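Local coordinates for type III restriction-modification enzyme EcoP15I Res subunit (PDB 4ZCF), which acts with the Mod subunit as an ATP-dependent type III restriction enzyme that recognises two inversely oriented 5'-CAGCAG-3' sites and cleaves DNA 25-27 base pairs downstream of one, at residues L144-V149 and V183-S188; K397-F402 and R496-K501; L48-Y53 and H73-N78. All blocks are in the same frame, centred on the assembly; numbering follows the deposited sequence.

Contact 1. Residues L144-V149 and V183-S188; sequences LRTYVV and VLVINS. With nucleotides of chain E.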
# COMPACT_ATOMS: atom_id res chain seq x y z
N LEU C 144 13.75 -8.85 -15.32
CA LEU C 144 12.43 -9.42 -15.19
C LEU C 144 11.66 -8.77 -14.02
O LEU C 144 12.21 -8.58 -12.93
CB LEU C 144 12.40 -10.97 -15.17
CG LEU C 144 13.08 -11.71 -14.02
CD1 LEU C 144 12.13 -11.90 -12.84
CD2 LEU C 144 13.51 -13.08 -14.47
N ARG C 145 10.44 -8.33 -14.31
CA ARG C 145 9.52 -7.75 -13.34
C ARG C 145 8.55 -8.88 -13.05
O ARG C 145 8.04 -9.52 -13.98
CB ARG C 145 8.81 -6.49 -13.88
CG ARG C 145 9.72 -5.29 -14.13
CD ARG C 145 10.32 -4.69 -12.85
NE ARG C 145 11.52 -3.89 -13.14
CZ ARG C 145 12.76 -4.37 -13.24
NH1 ARG C 145 13.00 -5.67 -13.03
NH2 ARG C 145 13.77 -3.57 -13.53
N THR C 146 8.40 -9.20 -11.77
CA THR C 146 7.59 -10.30 -11.30
C THR C 146 6.39 -9.79 -10.52
O THR C 146 6.53 -8.93 -9.66
CB THR C 146 8.49 -11.39 -10.64
OG1 THR C 146 7.70 -12.48 -10.15
CG2 THR C 146 9.36 -10.83 -9.54
N TYR C 147 5.20 -10.28 -10.89
CA TYR C 147 3.91 -9.91 -10.31
C TYR C 147 3.33 -11.19 -9.75
O TYR C 147 3.01 -12.12 -10.50
CB TYR C 147 2.98 -9.29 -11.39
CG TYR C 147 3.64 -8.20 -12.19
CD1 TYR C 147 4.33 -8.49 -13.36
CD2 TYR C 147 3.61 -6.87 -11.77
CE1 TYR C 147 4.98 -7.49 -14.08
CE2 TYR C 147 4.24 -5.86 -12.49
CZ TYR C 147 4.95 -6.18 -13.64
OH TYR C 147 5.60 -5.21 -14.35
N VAL C 148 3.25 -11.27 -8.43
CA VAL C 148 2.78 -12.47 -7.77
C VAL C 148 1.35 -12.29 -7.34
O VAL C 148 1.08 -11.37 -6.57
CB VAL C 148 3.72 -12.87 -6.59
CG1 VAL C 148 3.36 -14.25 -6.04
CG2 VAL C 148 5.18 -12.83 -7.04
N VAL C 149 0.43 -13.15 -7.84
CA VAL C 149 -1.00 -13.15 -7.48
C VAL C 149 -1.14 -13.82 -6.11
O VAL C 149 -0.84 -15.01 -5.96
CB VAL C 149 -1.91 -13.80 -8.55
CG1 VAL C 149 -3.37 -13.84 -8.08
CG2 VAL C 149 -1.80 -13.07 -9.88
N VAL C 183 6.40 -10.80 -15.82
CA VAL C 183 5.91 -12.15 -15.52
C VAL C 183 4.91 -12.30 -14.35
O VAL C 183 5.20 -11.91 -13.21
CB VAL C 183 7.06 -13.21 -15.55
CG1 VAL C 183 8.06 -13.01 -14.43
CG2 VAL C 183 6.50 -14.62 -15.54
N LEU C 184 3.74 -12.88 -14.64
CA LEU C 184 2.69 -13.16 -13.67
C LEU C 184 2.78 -14.57 -13.11
O LEU C 184 2.53 -15.54 -13.82
CB LEU C 184 1.29 -12.91 -14.25
CG LEU C 184 0.15 -12.89 -13.22
CD1 LEU C 184 0.10 -11.58 -12.48
CD2 LEU C 184 -1.18 -13.14 -13.88
N VAL C 185 3.13 -14.68 -11.83
CA VAL C 185 3.17 -15.97 -11.14
C VAL C 185 1.83 -16.13 -10.37
O VAL C 185 1.47 -15.27 -9.56
CB VAL C 185 4.41 -16.14 -10.24
CG1 VAL C 185 4.56 -17.59 -9.77
CG2 VAL C 185 5.68 -15.66 -10.95
N ILE C 186 1.08 -17.21 -10.68
CA ILE C 186 -0.25 -17.53 -10.13
C ILE C 186 -0.39 -19.05 -9.87
O ILE C 186 0.07 -19.85 -10.68
CB ILE C 186 -1.39 -16.98 -11.07
CG1 ILE C 186 -2.79 -17.09 -10.41
CG2 ILE C 186 -1.36 -17.65 -12.46
CD1 ILE C 186 -3.87 -16.18 -11.01
N ASN C 187 -1.03 -19.41 -8.75
CA ASN C 187 -1.29 -20.80 -8.37
C ASN C 187 -2.71 -21.21 -8.80
O ASN C 187 -3.44 -20.38 -9.33
CB ASN C 187 -1.02 -21.05 -6.88
CG ASN C 187 -1.89 -20.25 -5.94
OD1 ASN C 187 -1.93 -19.01 -5.99
ND2 ASN C 187 -2.59 -20.95 -5.05
N SER C 188 -3.06 -22.50 -8.66
CA SER C 188 -4.36 -23.06 -9.06
C SER C 188 -5.55 -22.50 -8.28
O SER C 188 -6.61 -22.26 -8.87
CB SER C 188 -4.34 -24.58 -8.94
OG SER C 188 -3.38 -25.11 -9.83
P DT E 6 -4.69 -19.58 -1.99
OP1 DT E 6 -4.03 -18.99 -3.18
OP2 DT E 6 -4.25 -19.14 -0.66
O5' DT E 6 -6.24 -19.29 -2.05
C5' DT E 6 -7.16 -19.74 -3.02
C4' DT E 6 -8.57 -19.28 -2.67
O4' DT E 6 -9.19 -20.15 -1.70
C3' DT E 6 -8.65 -17.87 -2.08
O3' DT E 6 -9.54 -17.12 -2.86
C2' DT E 6 -9.05 -18.06 -0.62
C1' DT E 6 -9.77 -19.40 -0.65
N1 DT E 6 -9.73 -20.23 0.60
C2 DT E 6 -10.90 -20.83 1.01
O2 DT E 6 -11.96 -20.67 0.44
N3 DT E 6 -10.78 -21.62 2.13
C4 DT E 6 -9.64 -21.86 2.89
O4 DT E 6 -9.68 -22.58 3.90
C5 DT E 6 -8.44 -21.24 2.39
C7 DT E 6 -7.14 -21.46 3.11
C6 DT E 6 -8.55 -20.47 1.28

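Contact 2. Residues K397-F402 and R496-K501; sequences KPLTLF and RFIFSK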
# COMPACT_ATOMS: atom_id res chain seq x y z
N LYS C 397 29.74 -28.87 2.44
CA LYS C 397 29.00 -28.95 3.70
C LYS C 397 27.78 -29.89 3.55
O LYS C 397 26.82 -29.54 2.85
CB LYS C 397 28.58 -27.57 4.22
CG LYS C 397 28.00 -27.62 5.62
CD LYS C 397 27.31 -26.32 6.01
CE LYS C 397 26.82 -26.39 7.44
NZ LYS C 397 26.08 -25.16 7.82
N PRO C 398 27.81 -31.10 4.17
CA PRO C 398 26.66 -32.01 4.04
C PRO C 398 25.54 -31.70 5.02
O PRO C 398 25.77 -31.10 6.07
CB PRO C 398 27.27 -33.39 4.28
CG PRO C 398 28.52 -33.15 5.07
CD PRO C 398 28.86 -31.69 5.04
N LEU C 399 24.32 -32.09 4.66
CA LEU C 399 23.15 -31.87 5.50
C LEU C 399 22.34 -33.17 5.66
O LEU C 399 22.27 -33.97 4.73
CB LEU C 399 22.23 -30.74 4.95
CG LEU C 399 22.83 -29.35 4.60
CD1 LEU C 399 21.79 -28.46 3.96
CD2 LEU C 399 23.40 -28.64 5.83
N THR C 400 21.75 -33.35 6.85
CA THR C 400 20.86 -34.46 7.19
C THR C 400 19.50 -33.84 7.50
O THR C 400 19.41 -32.90 8.30
CB THR C 400 21.41 -35.36 8.33
OG1 THR C 400 22.56 -36.07 7.85
CG2 THR C 400 20.39 -36.37 8.84
N LEU C 401 18.45 -34.35 6.84
CA LEU C 401 17.08 -33.89 7.00
C LEU C 401 16.22 -35.00 7.59
O LEU C 401 16.10 -36.07 7.00
CB LEU C 401 16.53 -33.40 5.65
CG LEU C 401 15.03 -33.04 5.53
CD1 LEU C 401 14.65 -31.89 6.45
CD2 LEU C 401 14.68 -32.69 4.11
N PHE C 402 15.62 -34.72 8.75
CA PHE C 402 14.74 -35.63 9.46
C PHE C 402 13.30 -35.21 9.23
O PHE C 402 12.99 -34.03 9.40
CB PHE C 402 15.05 -35.66 10.97
CG PHE C 402 16.29 -36.42 11.36
CD1 PHE C 402 16.29 -37.81 11.45
CD2 PHE C 402 17.46 -35.74 11.71
CE1 PHE C 402 17.45 -38.51 11.82
CE2 PHE C 402 18.61 -36.44 12.08
CZ PHE C 402 18.60 -37.82 12.13
N ARG C 496 23.57 -28.44 10.57
CA ARG C 496 23.67 -29.44 9.50
C ARG C 496 22.53 -30.45 9.57
O ARG C 496 22.21 -31.10 8.58
CB ARG C 496 25.04 -30.14 9.55
CG ARG C 496 25.33 -30.89 10.85
CD ARG C 496 26.80 -30.97 11.18
NE ARG C 496 27.18 -29.94 12.14
CZ ARG C 496 28.16 -30.05 13.03
NH1 ARG C 496 28.88 -31.17 13.08
NH2 ARG C 496 28.42 -29.06 13.86
N PHE C 497 21.93 -30.60 10.76
CA PHE C 497 20.80 -31.48 11.00
C PHE C 497 19.56 -30.63 10.99
O PHE C 497 19.54 -29.58 11.63
CB PHE C 497 20.95 -32.23 12.34
CG PHE C 497 22.15 -33.15 12.42
CD1 PHE C 497 22.09 -34.45 11.93
CD2 PHE C 497 23.33 -32.72 13.01
CE1 PHE C 497 23.20 -35.29 12.01
CE2 PHE C 497 24.44 -33.56 13.08
CZ PHE C 497 24.36 -34.85 12.59
N ILE C 498 18.54 -31.04 10.23
CA ILE C 498 17.29 -30.30 10.12
C ILE C 498 16.11 -31.19 10.48
O ILE C 498 16.00 -32.31 9.99
CB ILE C 498 17.12 -29.62 8.73
CG1 ILE C 498 18.20 -28.54 8.47
CG2 ILE C 498 15.72 -29.01 8.57
CD1 ILE C 498 19.41 -29.01 7.65
N PHE C 499 15.22 -30.65 11.30
CA PHE C 499 14.00 -31.32 11.68
C PHE C 499 12.86 -30.56 11.04
O PHE C 499 12.64 -29.38 11.33
CB PHE C 499 13.87 -31.40 13.20
CG PHE C 499 14.80 -32.41 13.82
CD1 PHE C 499 16.09 -32.06 14.20
CD2 PHE C 499 14.37 -33.72 14.04
CE1 PHE C 499 16.95 -33.01 14.77
CE2 PHE C 499 15.23 -34.67 14.62
CZ PHE C 499 16.51 -34.30 14.98
N SER C 500 12.17 -31.22 10.11
CA SER C 500 11.04 -30.65 9.39
C SER C 500 9.82 -31.55 9.51
O SER C 500 9.95 -32.77 9.44
CB SER C 500 11.40 -30.46 7.91
OG SER C 500 10.29 -29.99 7.18
N LYS C 501 8.63 -30.94 9.66
CA LYS C 501 7.36 -31.67 9.70
C LYS C 501 7.12 -32.19 8.29
O LYS C 501 7.53 -31.53 7.32
CB LYS C 501 6.23 -30.74 10.11

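Contact 3. Residues L48-Y53 and H73-N78; sequences LSEQQY and HNAKSN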
# COMPACT_ATOMS: atom_id res chain seq x y z
N LEU C 48 2.21 -17.93 -37.37
CA LEU C 48 2.89 -18.85 -38.30
C LEU C 48 1.92 -19.94 -38.79
O LEU C 48 1.07 -20.39 -38.02
CB LEU C 48 4.25 -19.39 -37.76
CG LEU C 48 4.33 -20.76 -37.07
CD1 LEU C 48 5.72 -21.35 -37.23
CD2 LEU C 48 4.01 -20.65 -35.60
N SER C 49 2.01 -20.31 -40.09
CA SER C 49 1.14 -21.28 -40.76
C SER C 49 1.12 -22.67 -40.12
O SER C 49 2.07 -23.04 -39.42
CB SER C 49 1.48 -21.38 -42.25
OG SER C 49 2.42 -22.40 -42.55
N GLU C 50 0.03 -23.45 -40.38
CA GLU C 50 -0.13 -24.81 -39.86
C GLU C 50 1.00 -25.71 -40.33
O GLU C 50 1.61 -26.39 -39.50
CB GLU C 50 -1.51 -25.39 -40.22
CG GLU C 50 -1.93 -26.58 -39.37
CD GLU C 50 -3.37 -27.04 -39.50
OE1 GLU C 50 -4.29 -26.19 -39.42
OE2 GLU C 50 -3.59 -28.27 -39.64
N GLN C 51 1.33 -25.67 -41.65
CA GLN C 51 2.41 -26.45 -42.27
C GLN C 51 3.77 -26.13 -41.62
O GLN C 51 4.46 -27.06 -41.20
CB GLN C 51 2.41 -26.27 -43.82
CG GLN C 51 3.64 -26.84 -44.59
CD GLN C 51 4.07 -28.26 -44.24
OE1 GLN C 51 5.19 -28.49 -43.76
NE2 GLN C 51 3.21 -29.24 -44.47
N GLN C 52 4.12 -24.83 -41.53
CA GLN C 52 5.33 -24.30 -40.89
C GLN C 52 5.50 -24.93 -39.50
O GLN C 52 6.47 -25.64 -39.27
CB GLN C 52 5.26 -22.77 -40.76
CG GLN C 52 5.64 -22.00 -42.03
CD GLN C 52 7.13 -21.86 -42.24
OE1 GLN C 52 7.96 -22.18 -41.38
NE2 GLN C 52 7.50 -21.35 -43.41
N TYR C 53 4.49 -24.72 -38.62
CA TYR C 53 4.39 -25.23 -37.25
C TYR C 53 4.45 -26.76 -37.23
O TYR C 53 5.17 -27.33 -36.40
CB TYR C 53 3.12 -24.68 -36.58
CG TYR C 53 2.85 -25.12 -35.16
CD1 TYR C 53 3.53 -24.54 -34.09
CD2 TYR C 53 1.84 -26.03 -34.86
CE1 TYR C 53 3.24 -24.89 -32.77
CE2 TYR C 53 1.54 -26.39 -33.55
CZ TYR C 53 2.24 -25.81 -32.50
OH TYR C 53 1.95 -26.18 -31.21
N HIS C 73 2.31 -35.68 -31.41
CA HIS C 73 2.16 -34.45 -32.18
C HIS C 73 0.70 -34.12 -32.51
O HIS C 73 -0.14 -35.02 -32.52
CB HIS C 73 3.05 -34.45 -33.44
CG HIS C 73 2.43 -35.06 -34.67
ND1 HIS C 73 2.14 -36.42 -34.74
CD2 HIS C 73 2.09 -34.48 -35.84
CE1 HIS C 73 1.62 -36.61 -35.94
NE2 HIS C 73 1.57 -35.47 -36.64
N ASN C 74 0.41 -32.82 -32.75
CA ASN C 74 -0.91 -32.26 -33.08
C ASN C 74 -0.77 -30.80 -33.57
O ASN C 74 -0.55 -29.89 -32.75
CB ASN C 74 -1.86 -32.36 -31.87
CG ASN C 74 -3.30 -31.98 -32.12
OD1 ASN C 74 -3.65 -31.29 -33.08
ND2 ASN C 74 -4.17 -32.41 -31.21
N ALA C 75 -0.94 -30.57 -34.89
CA ALA C 75 -0.87 -29.24 -35.52
C ALA C 75 -2.10 -28.37 -35.25
O ALA C 75 -2.08 -27.17 -35.55
CB ALA C 75 -0.65 -29.38 -37.03
N LYS C 76 -3.18 -28.96 -34.69
CA LYS C 76 -4.42 -28.23 -34.34
C LYS C 76 -4.47 -28.01 -32.79
O LYS C 76 -5.52 -28.18 -32.17
CB LYS C 76 -5.64 -29.01 -34.85
N SER C 77 -3.32 -27.65 -32.20
CA SER C 77 -3.12 -27.46 -30.75
C SER C 77 -1.90 -26.56 -30.53
O SER C 77 -0.84 -26.82 -31.10
CB SER C 77 -2.91 -28.81 -30.07
OG SER C 77 -2.49 -28.72 -28.72
N ASN C 78 -2.07 -25.50 -29.72
CA ASN C 78 -0.99 -24.54 -29.41
C ASN C 78 -0.20 -24.94 -28.16
O ASN C 78 0.60 -24.16 -27.65
CB ASN C 78 -1.51 -23.08 -29.35
CG ASN C 78 -2.61 -22.80 -28.35
OD1 ASN C 78 -3.13 -23.67 -27.64
ND2 ASN C 78 -3.01 -21.54 -28.29

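Contact 1. Residues L144-V149 and V183-S188
V149 brings a forked side chain to the end of this parallel strand pair, and each prong has a different main neighbour. CG1, anti to the backbone N (chi1 177°), lies alongside I186 and meets its CD1 at 3.8 Å, the two side chains pointing the same way. CG2 runs obliquely against L184, whose CD1 it reaches at 3.5 Å. That leucine methyl is a bump seated between two walls, because Y147 CB touches the same CD1 at 3.8 Å from further back along the strand. Branched residues suit such a sheet surface: they are broad close to the backbone, where the two strand axes approach to 4.7 Å. On the other face, V183 turns CG1 between its backbone N and carbonyl carbon (chi1 67°), which lays that methyl on R145 O and near T146 CB, 4.1 Å away. T146 OG1 sits beside V185 CG2, so the small threonine fits between two valines. Four backbone bonds stitch the strands, Y147 and V185 each giving both N and O to them; Y147 N to V183 O measures 2.8 Å. Beyond the strand, N187 takes the N-cap position of a helix and hands its ND2 to OP1 of DT6 of chain E at 3.1 Å, a nearly straight bond to a DNA phosphate, while its OD1 accepts from K120. Strand 143-148 is an edge strand of the first helicase sheet within this chain, and strand 180-186 separates it from strand 109-113. The T146, V148 and V185 face is packed by helix 117-128. The face of Y147, V149 and L184 lies under helix 165-172, the helix of the beta-alpha-beta crossover between the two strands.

Contact 2. Residues K397-F402 and R496-K501
I498 O receives F402 N at 2.7 Å, the shortest bond of this parallel pair and almost straight. L401 CA adds a CH...O contact to the same oxygen and F402 CB rests near it, so three groups surround it. Aromatic side chains line one face. The F402 and F499 rings run near parallel, planes 13° apart, but slid so that they barely overlap, centroids 4.9 Å apart. Both residues hold CG opposite the carbonyl carbon and beside the backbone N (chi1 near -75°), which sends the rings out the same way. F402 CD2 stands over the rim of one F499 face, and the next ring atom outward, F402 CE2, meets F497 CD1 at 4.0 Å. F497 also takes CB of the slim T400 against its ring. The pair lies in the second RecA-like sheet of the helicase motor, strand 399-404 between strands 497-501 and 513-518. A serine in place of F499 would probably strip the F402 ring of its near-parallel neighbour and open a gap on that side. The opposite face is aliphatic: L401 CD1 touches I498 CG2 at 3.7 Å and S500 CB nearby, with W508 against both L401 and I498 and its NE1 hydrogen-bonded to S500 OG. On the aromatic face, H382 of helix 368-389 meets the F497 ring edge-to-face; R496 gives NE to P494 O and forms a salt bridge with E386 of that helix.

Contact 3. Residues L48-Y53 and H73-N78
Y53 reaches from the first turn of helix 50-64 to the loop at H73-N78. Its CB leaves the backbone toward that loop, and with CG anti to the backbone N (chi1 179°) the ring carries on in the same direction. CD2 passes A75 O at 4.1 Å, a carbonyl lying obliquely to the ring. CE2, one step outward, comes within 3.4 Å of S77 O and also has N74 O near it, both oxygens at the ring edge and close to its plane. CZ lies next to S77 O as well. At the tip, OH donates to that same S77 O at 2.9 Å, arriving in the carbonyl plane on a lone pair, while N78 CA lies 3.8 Å from Y53 OH. Tyrosine suits the place because a long flat ring can fill the gap between helix and loop and still present a donor at its end to a backbone acceptor; V24 and N262 also pack on the Y53 side chain, and the residue is buried. E50, one turn earlier, adds a lighter touch nearer the surface. Its extended chain lays CG against A75 CB at 3.9 Å, and because E50 is exposed its charged carboxylate costs little there. A75, small and unbranched, lets the helix come close. Both sides are ordered locally. S49 caps the helix, its OG accepting from Q52 N at 3.1 Å, and N74 OD1 accepts from K76 N at 2.9 Å. The arrangement thus joins a serine N-cap with an Asx turn, in a loop leading into strand 79-84, the strand that precedes the P-loop residues G89, K90 and T91 of the AMP site.

Along the chain the contacts come in series: contact 3 closes first, then contact 1, then contact 2. Contacts 3 and 1 belong to the first RecA-like domain, their centres 28 Å apart; contact 3 sits at the surface before strand 79-84, which lies toward the other end of the sheet from strand 143-148. Contact 2 lies in the second parallel sheet, 31 Å from contact 1 and 48 Å from contact 3, centre to centre. Both sheets have seven strands in the order 3-4-2-5-6-1-7; contact 1 is the edge pair 143-148 and 180-186, contact 2 the pair one place further in, 399-404 and 497-501. The repeated architecture fits a two-lobed helicase motor with AMP in its cleft.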